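Local atomic coordinates of RedY-like protein (Hahella chejuensis, PDB entry 2JDJ), a protein that probably takes part in the biosynthesis of the red pigment prodigiosin. Residues Asp17-Trp22 / Tyr53-Val58. Numbering follows the deposited sequence.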
loop_
_atom_site.group_PDB
_atom_site.type_symbol
_atom_site.label_atom_id
_atom_site.label_comp_id
_atom_site.label_asym_id
_atom_site.label_seq_id
_atom_site.Cartn_x
_atom_site.Cartn_y
_atom_site.Cartn_z
ATOM N N ASP A 17 20.581 6.928 3.482
ATOM C CA ASP A 17 21.255 6.252 2.392
ATOM C C ASP A 17 21.623 4.794 2.709
ATOM O O ASP A 17 21.464 3.927 1.853
ATOM C CB ASP A 17 22.438 7.061 1.929
ATOM C CG ASP A 17 23.599 6.899 2.821
ATOM O OD1 ASP A 17 23.360 6.856 4.051
ATOM O OD2 ASP A 17 24.726 6.755 2.284
ATOM N N ALA A 18 22.059 4.520 3.937
ATOM C CA ALA A 18 22.244 3.143 4.413
ATOM C C ALA A 18 20.943 2.347 4.402
ATOM O O ALA A 18 20.923 1.186 3.965
ATOM C CB ALA A 18 22.858 3.144 5.802
ATOM N N PHE A 19 19.866 2.959 4.896
ATOM C CA PHE A 19 18.536 2.341 4.878
ATOM C C PHE A 19 18.126 1.950 3.461
ATOM O O PHE A 19 17.804 0.790 3.189
ATOM C CB PHE A 19 17.463 3.268 5.503
ATOM C CG PHE A 19 16.080 2.693 5.449
ATOM C CD1 PHE A 19 15.695 1.683 6.340
ATOM C CD2 PHE A 19 15.170 3.122 4.495
ATOM C CE1 PHE A 19 14.454 1.136 6.286
ATOM C CE2 PHE A 19 13.886 2.555 4.423
ATOM C CZ PHE A 19 13.531 1.565 5.319
ATOM N N GLU A 20 18.142 2.922 2.556
ATOM C CA GLU A 20 17.721 2.667 1.165
ATOM C C GLU A 20 18.595 1.662 0.424
ATOM O O GLU A 20 18.098 0.930 -0.411
ATOM C CB GLU A 20 17.617 3.978 0.372
ATOM C CG GLU A 20 16.564 4.900 0.972
ATOM C CD GLU A 20 16.191 6.090 0.110
ATOM O OE1 GLU A 20 16.405 6.047 -1.115
ATOM O OE2 GLU A 20 15.645 7.072 0.683
ATOM N N PHE A 21 19.893 1.629 0.719
ATOM C CA PHE A 21 20.745 0.634 0.078
ATOM C C PHE A 21 20.374 -0.771 0.589
ATOM O O PHE A 21 20.323 -1.733 -0.188
ATOM C CB PHE A 21 22.245 0.926 0.285
ATOM C CG PHE A 21 23.127 -0.076 -0.416
ATOM C CD1 PHE A 21 23.531 0.139 -1.742
ATOM C CD2 PHE A 21 23.487 -1.270 0.217
ATOM C CE1 PHE A 21 24.312 -0.809 -2.416
ATOM C CE2 PHE A 21 24.247 -2.224 -0.455
ATOM C CZ PHE A 21 24.660 -1.988 -1.769
ATOM N N TRP A 22 20.135 -0.873 1.900
ATOM C CA TRP A 22 19.714 -2.109 2.549
ATOM C C TRP A 22 18.385 -2.580 1.981
ATOM O O TRP A 22 18.242 -3.750 1.603
ATOM C CB TRP A 22 19.642 -1.945 4.069
ATOM C CG TRP A 22 19.050 -3.146 4.755
ATOM C CD1 TRP A 22 19.703 -4.293 5.131
ATOM C CD2 TRP A 22 17.672 -3.330 5.122
ATOM N NE1 TRP A 22 18.813 -5.180 5.713
ATOM C CE2 TRP A 22 17.562 -4.612 5.724
ATOM C CE3 TRP A 22 16.519 -2.539 4.999
ATOM C CZ2 TRP A 22 16.334 -5.119 6.199
ATOM C CZ3 TRP A 22 15.304 -3.043 5.471
ATOM C CH2 TRP A 22 15.224 -4.321 6.065
ATOM N N TYR A 53 6.767 9.569 10.262
ATOM C CA TYR A 53 7.290 8.429 9.503
ATOM C C TYR A 53 7.963 8.921 8.238
ATOM O O TYR A 53 7.594 9.981 7.726
ATOM C CB TYR A 53 6.208 7.402 9.163
ATOM C CG TYR A 53 5.140 7.899 8.206
ATOM C CD1 TYR A 53 5.219 7.643 6.828
ATOM C CD2 TYR A 53 4.063 8.625 8.679
ATOM C CE1 TYR A 53 4.210 8.114 5.947
ATOM C CE2 TYR A 53 3.076 9.098 7.822
ATOM C CZ TYR A 53 3.152 8.838 6.465
ATOM O OH TYR A 53 2.142 9.319 5.642
ATOM N N HIS A 54 8.954 8.164 7.753
ATOM C CA HIS A 54 9.743 8.543 6.564
ATOM C C HIS A 54 9.443 7.680 5.360
ATOM O O HIS A 54 9.548 8.136 4.209
ATOM C CB HIS A 54 11.246 8.498 6.898
ATOM C CG HIS A 54 11.573 9.276 8.126
ATOM N ND1 HIS A 54 11.665 10.652 8.127
ATOM C CD2 HIS A 54 11.722 8.885 9.411
ATOM C CE1 HIS A 54 11.881 11.074 9.358
ATOM N NE2 HIS A 54 11.929 10.019 10.153
ATOM N N TYR A 55 9.053 6.435 5.629
ATOM C CA TYR A 55 8.870 5.439 4.570
ATOM C C TYR A 55 7.582 4.704 4.769
ATOM O O TYR A 55 7.047 4.659 5.872
ATOM C CB TYR A 55 10.048 4.437 4.506
ATOM C CG TYR A 55 11.354 5.099 4.112
ATOM C CD1 TYR A 55 11.728 5.223 2.766
ATOM C CD2 TYR A 55 12.200 5.622 5.083
ATOM C CE1 TYR A 55 12.928 5.852 2.412
ATOM C CE2 TYR A 55 13.411 6.270 4.743
ATOM C CZ TYR A 55 13.756 6.382 3.417
ATOM O OH TYR A 55 14.940 7.001 3.108
ATOM N N VAL A 56 7.076 4.147 3.669
ATOM C CA VAL A 56 5.942 3.267 3.724
ATOM C C VAL A 56 6.326 1.993 2.980
ATOM O O VAL A 56 6.883 2.070 1.882
ATOM C CB VAL A 56 4.708 3.878 2.997
ATOM C CG1 VAL A 56 3.555 2.906 3.095
ATOM C CG2 VAL A 56 4.320 5.223 3.606
ATOM N N GLU A 57 6.037 0.834 3.560
ATOM C CA GLU A 57 6.215 -0.403 2.806
ATOM C C GLU A 57 4.863 -1.076 2.583
ATOM O O GLU A 57 3.982 -0.998 3.440
ATOM C CB GLU A 57 7.238 -1.328 3.472
ATOM C CG GLU A 57 6.754 -2.101 4.692
ATOM C CD GLU A 57 7.886 -2.840 5.435
ATOM O OE1 GLU A 57 9.037 -2.912 4.944
ATOM O OE2 GLU A 57 7.617 -3.350 6.538
ATOM N N VAL A 58 4.725 -1.702 1.412
ATOM C CA VAL A 58 3.524 -2.398 0.991
ATOM C C VAL A 58 3.885 -3.871 0.754
ATOM O O VAL A 58 4.710 -4.192 -0.110
ATOM C CB VAL A 58 2.911 -1.766 -0.294
ATOM C CG1 VAL A 58 1.564 -2.431 -0.649
ATOM C CG2 VAL A 58 2.720 -0.245 -0.109
#
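Helix 16-30 packs on one face of the antiparallel sheet, and Tyr55, at the start of strand 55-61, bridges the two by reaching Phe19 and Glu20 on adjacent helix positions. The Phe19 ring lies obliquely over one face of the Tyr55 ring, planes 43° apart and centroids 4.5 Å apart. Its CE2 sits above the ring centre, 3.6 Å from Tyr55 CD2, while Phe19 CD2 comes to 3.6 Å from Tyr55 CE2. With CG of Phe19 anti to the backbone N, chi1 178° carries the ring out from the helix to lie against Tyr55, the two side chains sliding past each other in opposite directions. At the far end of the tyrosine, OH donates a short hydrogen bond of 2.5 Å to Glu20 OE2, on the lone pair facing away from OE1. This oxygen lies at the ring edge, in its plane, yet the carboxylate itself is turned 85° from the ring. Glu20 OE2 is shared between the Tyr55 hydroxyl and, through a salt bridge, Arg44 NE of strand 37-44, two partners on one carboxylate oxygen. A phenylalanine in place of Tyr55 would probably keep the ring packing but leave Glu20 OE2 without its hydroxyl donor. Leu10, Phe83 and Met86 also touch Phe19, placing the ring pair in the helix-sheet core of the alpha+beta fold of the dimeric alpha-beta barrel clan.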